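Local coordinates for protein lipase aflb (Neosartorya fumigata, PDB 6IDY) that probably hydrolyses the ester bonds of lipids, as a fungal lipase with a predominantly parallel beta-sheet core of the alpha/beta-hydrolase kind and a bound calcium ion, at residues 14-26 / 35-47. Residues are numbered along the deposited sequence; the frame is centred on the assembly and turned at random.
Sequences LSLVSILSSAAND and SIASLIASEIVSK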
loop_
_atom_site.group_PDB
_atom_site.type_symbol
_atom_site.label_atom_id
_atom_site.label_comp_id
_atom_site.label_asym_id
_atom_site.label_seq_id
_atom_site.Cartn_x
_atom_site.Cartn_y
_atom_site.Cartn_z
ATOM N N LEU A 14 20.639 0.938 12.500
ATOM C CA LEU A 14 20.605 1.562 11.179
ATOM C C LEU A 14 19.480 2.591 11.068
ATOM O O LEU A 14 18.467 2.474 11.766
ATOM C CB LEU A 14 20.456 0.503 10.073
ATOM C CG LEU A 14 21.687 -0.334 9.712
ATOM C CD1 LEU A 14 21.292 -1.516 8.843
ATOM C CD2 LEU A 14 22.745 0.500 8.991
ATOM N N SER A 15 19.650 3.582 10.176
ATOM C CA SER A 15 18.678 4.651 9.962
ATOM C C SER A 15 18.469 4.953 8.476
ATOM O O SER A 15 19.224 4.463 7.633
ATOM C CB SER A 15 19.120 5.916 10.696
ATOM O OG SER A 15 20.223 6.538 10.059
ATOM N N LEU A 16 17.455 5.786 8.164
ATOM C CA LEU A 16 17.139 6.238 6.813
ATOM C C LEU A 16 18.361 6.973 6.239
ATOM O O LEU A 16 18.743 6.715 5.095
ATOM C CB LEU A 16 15.904 7.157 6.861
ATOM C CG LEU A 16 15.184 7.483 5.560
ATOM C CD1 LEU A 16 14.517 6.271 4.997
ATOM C CD2 LEU A 16 14.118 8.535 5.789
ATOM N N VAL A 17 19.016 7.817 7.073
ATOM C CA VAL A 17 20.233 8.566 6.744
ATOM C C VAL A 17 21.385 7.617 6.380
ATOM O O VAL A 17 21.976 7.788 5.316
ATOM C CB VAL A 17 20.612 9.584 7.863
ATOM C CG1 VAL A 17 22.067 10.043 7.750
ATOM C CG2 VAL A 17 19.676 10.786 7.846
ATOM N N SER A 18 21.681 6.615 7.243
ATOM C CA SER A 18 22.759 5.640 7.024
ATOM C C SER A 18 22.538 4.793 5.765
ATOM O O SER A 18 23.476 4.613 4.991
ATOM C CB SER A 18 22.973 4.761 8.255
ATOM O OG SER A 18 21.984 3.752 8.371
ATOM N N ILE A 19 21.299 4.306 5.542
ATOM C CA ILE A 19 20.956 3.513 4.354
ATOM C C ILE A 19 21.193 4.334 3.081
ATOM O O ILE A 19 21.878 3.865 2.169
ATOM C CB ILE A 19 19.519 2.924 4.423
ATOM C CG1 ILE A 19 19.389 1.891 5.557
ATOM C CG2 ILE A 19 19.113 2.309 3.078
ATOM C CD1 ILE A 19 17.976 1.686 6.034
ATOM N N LEU A 20 20.673 5.570 3.048
ATOM C CA LEU A 20 20.817 6.445 1.887
ATOM C C LEU A 20 22.261 6.921 1.660
ATOM O O LEU A 20 22.662 7.057 0.502
ATOM C CB LEU A 20 19.820 7.613 1.935
ATOM C CG LEU A 20 18.345 7.201 1.784
ATOM C CD1 LEU A 20 17.424 8.228 2.388
ATOM C CD2 LEU A 20 17.980 6.913 0.339
ATOM N N SER A 21 23.045 7.128 2.738
ATOM C CA SER A 21 24.458 7.537 2.629
ATOM C C SER A 21 25.291 6.386 2.059
ATOM O O SER A 21 26.164 6.624 1.224
ATOM C CB SER A 21 25.017 7.964 3.985
ATOM O OG SER A 21 24.268 9.051 4.502
ATOM N N SER A 22 24.993 5.143 2.494
ATOM C CA SER A 22 25.645 3.922 2.014
ATOM C C SER A 22 25.319 3.719 0.534
ATOM O O SER A 22 26.221 3.404 -0.241
ATOM C CB SER A 22 25.180 2.710 2.816
ATOM O OG SER A 22 25.512 2.857 4.187
ATOM N N ALA A 23 24.036 3.926 0.145
ATOM C CA ALA A 23 23.554 3.798 -1.235
ATOM C C ALA A 23 24.219 4.817 -2.168
ATOM O O ALA A 23 24.542 4.480 -3.308
ATOM C CB ALA A 23 22.041 3.942 -1.280
ATOM N N ALA A 24 24.461 6.046 -1.663
ATOM C CA ALA A 24 25.140 7.123 -2.394
ATOM C C ALA A 24 26.586 6.729 -2.708
ATOM O O ALA A 24 27.135 7.157 -3.726
ATOM C CB ALA A 24 25.124 8.402 -1.570
ATOM N N ASN A 25 27.189 5.898 -1.834
ATOM C CA ASN A 25 28.565 5.408 -1.968
ATOM C C ASN A 25 28.604 3.957 -2.469
ATOM O O ASN A 25 29.647 3.298 -2.409
ATOM C CB ASN A 25 29.305 5.560 -0.638
ATOM C CG ASN A 25 29.470 6.994 -0.210
ATOM O OD1 ASN A 25 29.921 7.852 -0.979
ATOM N ND2 ASN A 25 29.102 7.283 1.028
ATOM N N ASP A 26 27.466 3.477 -2.988
ATOM C CA ASP A 26 27.330 2.126 -3.506
ATOM C C ASP A 26 27.474 2.137 -5.025
ATOM O O ASP A 26 26.602 2.639 -5.743
ATOM C CB ASP A 26 25.998 1.499 -3.046
ATOM C CG ASP A 26 25.841 0.015 -3.296
ATOM O OD1 ASP A 26 26.736 -0.583 -3.942
ATOM O OD2 ASP A 26 24.814 -0.553 -2.857
ATOM N N SER A 35 22.914 10.027 -6.622
ATOM C CA SER A 35 22.789 11.481 -6.448
ATOM C C SER A 35 21.562 11.829 -5.621
ATOM O O SER A 35 21.664 12.648 -4.708
ATOM C CB SER A 35 22.728 12.187 -7.800
ATOM O OG SER A 35 23.905 11.943 -8.552
ATOM N N ILE A 36 20.411 11.175 -5.917
ATOM C CA ILE A 36 19.148 11.374 -5.203
ATOM C C ILE A 36 19.300 10.927 -3.746
ATOM O O ILE A 36 18.883 11.658 -2.848
ATOM C CB ILE A 36 17.939 10.724 -5.947
ATOM C CG1 ILE A 36 17.712 11.409 -7.314
ATOM C CG2 ILE A 36 16.653 10.773 -5.107
ATOM C CD1 ILE A 36 16.832 10.633 -8.315
ATOM N N ALA A 37 19.945 9.762 -3.513
ATOM C CA ALA A 37 20.205 9.226 -2.172
ATOM C C ALA A 37 21.096 10.183 -1.373
ATOM O O ALA A 37 20.783 10.472 -0.218
ATOM C CB ALA A 37 20.856 7.855 -2.267
ATOM N N SER A 38 22.177 10.706 -2.005
ATOM C CA SER A 38 23.109 11.657 -1.390
ATOM C C SER A 38 22.378 12.950 -1.015
ATOM O O SER A 38 22.469 13.380 0.139
ATOM C CB SER A 38 24.274 11.957 -2.331
ATOM O OG SER A 38 25.228 12.803 -1.709
ATOM N N LEU A 39 21.609 13.530 -1.980
ATOM C CA LEU A 39 20.820 14.752 -1.802
ATOM C C LEU A 39 19.835 14.610 -0.643
ATOM O O LEU A 39 19.742 15.516 0.183
ATOM C CB LEU A 39 20.078 15.117 -3.102
ATOM C CG LEU A 39 19.322 16.448 -3.109
ATOM C CD1 LEU A 39 19.749 17.308 -4.282
ATOM C CD2 LEU A 39 17.809 16.225 -3.131
ATOM N N ILE A 40 19.132 13.465 -0.571
ATOM C CA ILE A 40 18.148 13.183 0.475
ATOM C C ILE A 40 18.829 13.019 1.835
ATOM O O ILE A 40 18.382 13.646 2.794
ATOM C CB ILE A 40 17.207 11.998 0.089
ATOM C CG1 ILE A 40 16.275 12.416 -1.067
ATOM C CG2 ILE A 40 16.387 11.498 1.285
ATOM C CD1 ILE A 40 15.477 11.316 -1.674
ATOM N N ALA A 41 19.916 12.216 1.914
ATOM C CA ALA A 41 20.671 12.001 3.156
ATOM C C ALA A 41 21.213 13.321 3.719
ATOM O O ALA A 41 21.119 13.542 4.926
ATOM C CB ALA A 41 21.806 11.011 2.932
ATOM N N SER A 42 21.729 14.212 2.841
ATOM C CA SER A 42 22.254 15.515 3.253
ATOM C C SER A 42 21.132 16.483 3.631
ATOM O O SER A 42 21.293 17.244 4.581
ATOM C CB SER A 42 23.178 16.109 2.194
ATOM O OG SER A 42 22.489 16.437 1.000
ATOM N N GLU A 43 19.986 16.429 2.920
ATOM C CA GLU A 43 18.825 17.279 3.210
ATOM C C GLU A 43 18.167 16.910 4.543
ATOM O O GLU A 43 17.713 17.809 5.253
ATOM C CB GLU A 43 17.816 17.278 2.045
ATOM C CG GLU A 43 16.675 18.284 2.157
ATOM C CD GLU A 43 17.040 19.726 2.459
ATOM O OE1 GLU A 43 17.907 20.289 1.751
ATOM O OE2 GLU A 43 16.448 20.295 3.404
ATOM N N ILE A 44 18.159 15.607 4.905
ATOM C CA ILE A 44 17.594 15.147 6.177
ATOM C C ILE A 44 18.428 15.681 7.341
ATOM O O ILE A 44 17.868 16.388 8.173
ATOM C CB ILE A 44 17.336 13.611 6.254
ATOM C CG1 ILE A 44 16.278 13.178 5.217
ATOM C CG2 ILE A 44 16.896 13.197 7.675
ATOM C CD1 ILE A 44 16.226 11.671 4.916
ATOM N N VAL A 45 19.762 15.398 7.366
ATOM C CA VAL A 45 20.696 15.851 8.419
ATOM C C VAL A 45 20.699 17.389 8.581
ATOM O O VAL A 45 20.810 17.870 9.707
ATOM C CB VAL A 45 22.144 15.282 8.308
ATOM C CG1 VAL A 45 22.165 13.768 8.491
ATOM C CG2 VAL A 45 22.834 15.683 7.008
ATOM N N SER A 46 20.538 18.139 7.466
ATOM C CA SER A 46 20.475 19.603 7.445
ATOM C C SER A 46 19.173 20.103 8.082
ATOM O O SER A 46 19.213 21.038 8.884
ATOM C CB SER A 46 20.594 20.122 6.014
ATOM O OG SER A 46 20.501 21.536 5.943
ATOM N N LYS A 47 18.025 19.476 7.731
ATOM C CA LYS A 47 16.711 19.846 8.260
ATOM C C LYS A 47 16.538 19.475 9.742
ATOM O O LYS A 47 15.933 20.259 10.476
ATOM C CB LYS A 47 15.574 19.290 7.390
ATOM C CG LYS A 47 14.231 19.949 7.670
ATOM C CD LYS A 47 13.417 20.198 6.416
ATOM C CE LYS A 47 12.665 21.510 6.479
ATOM N NZ LYS A 47 11.774 21.603 7.669
#
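Leu20 reaches from helix 16-24 into the face that helix 35-47 presents. Its CB lies 4.1 Å from Ala41 CB and also meets the carbonyl oxygen of Ala37. With CG anti to the carbonyl carbon (chi1 -67°), the chain runs across that face; CG itself makes no close contact there but forks: CD1 packs 3.6 Å from Ile40 CG2, while CD2 settles against Ala37 CB. Leucine suits this place, since its fork can touch two residues about one turn apart. Small residues answer it: Ala37 and Ala41 let the backbones approach so closely that Ala37 CB comes 3.4 Å from Leu20 O. Together the segments form an antiparallel helical hairpin, joined by a short connection, with axes 7.7 Å apart and directions 145° from each other. This N-terminal pair lies at one flank of the molecule, where helix 81-90 covers Ile40 and helix 414-424 meets Leu16. Beyond Ala41, bulk returns. Val17, beta-branched, spreads its methyls, CG2 lying 3.7 Å from Ile44 CG2 and CG1 against Val45 CG1; Leu16 CD2 crosses Ile44 CD1 at about a right angle. Toward the other end, Ala24 CB touches Ser38 CB at 3.7 Å. Serine suits the margin: the Ser21 hydroxyl donates from above the carbonyl plane to Val17 O (2.7 Å from OG), a partner within its own helix, while OG rests against Ala41 CB.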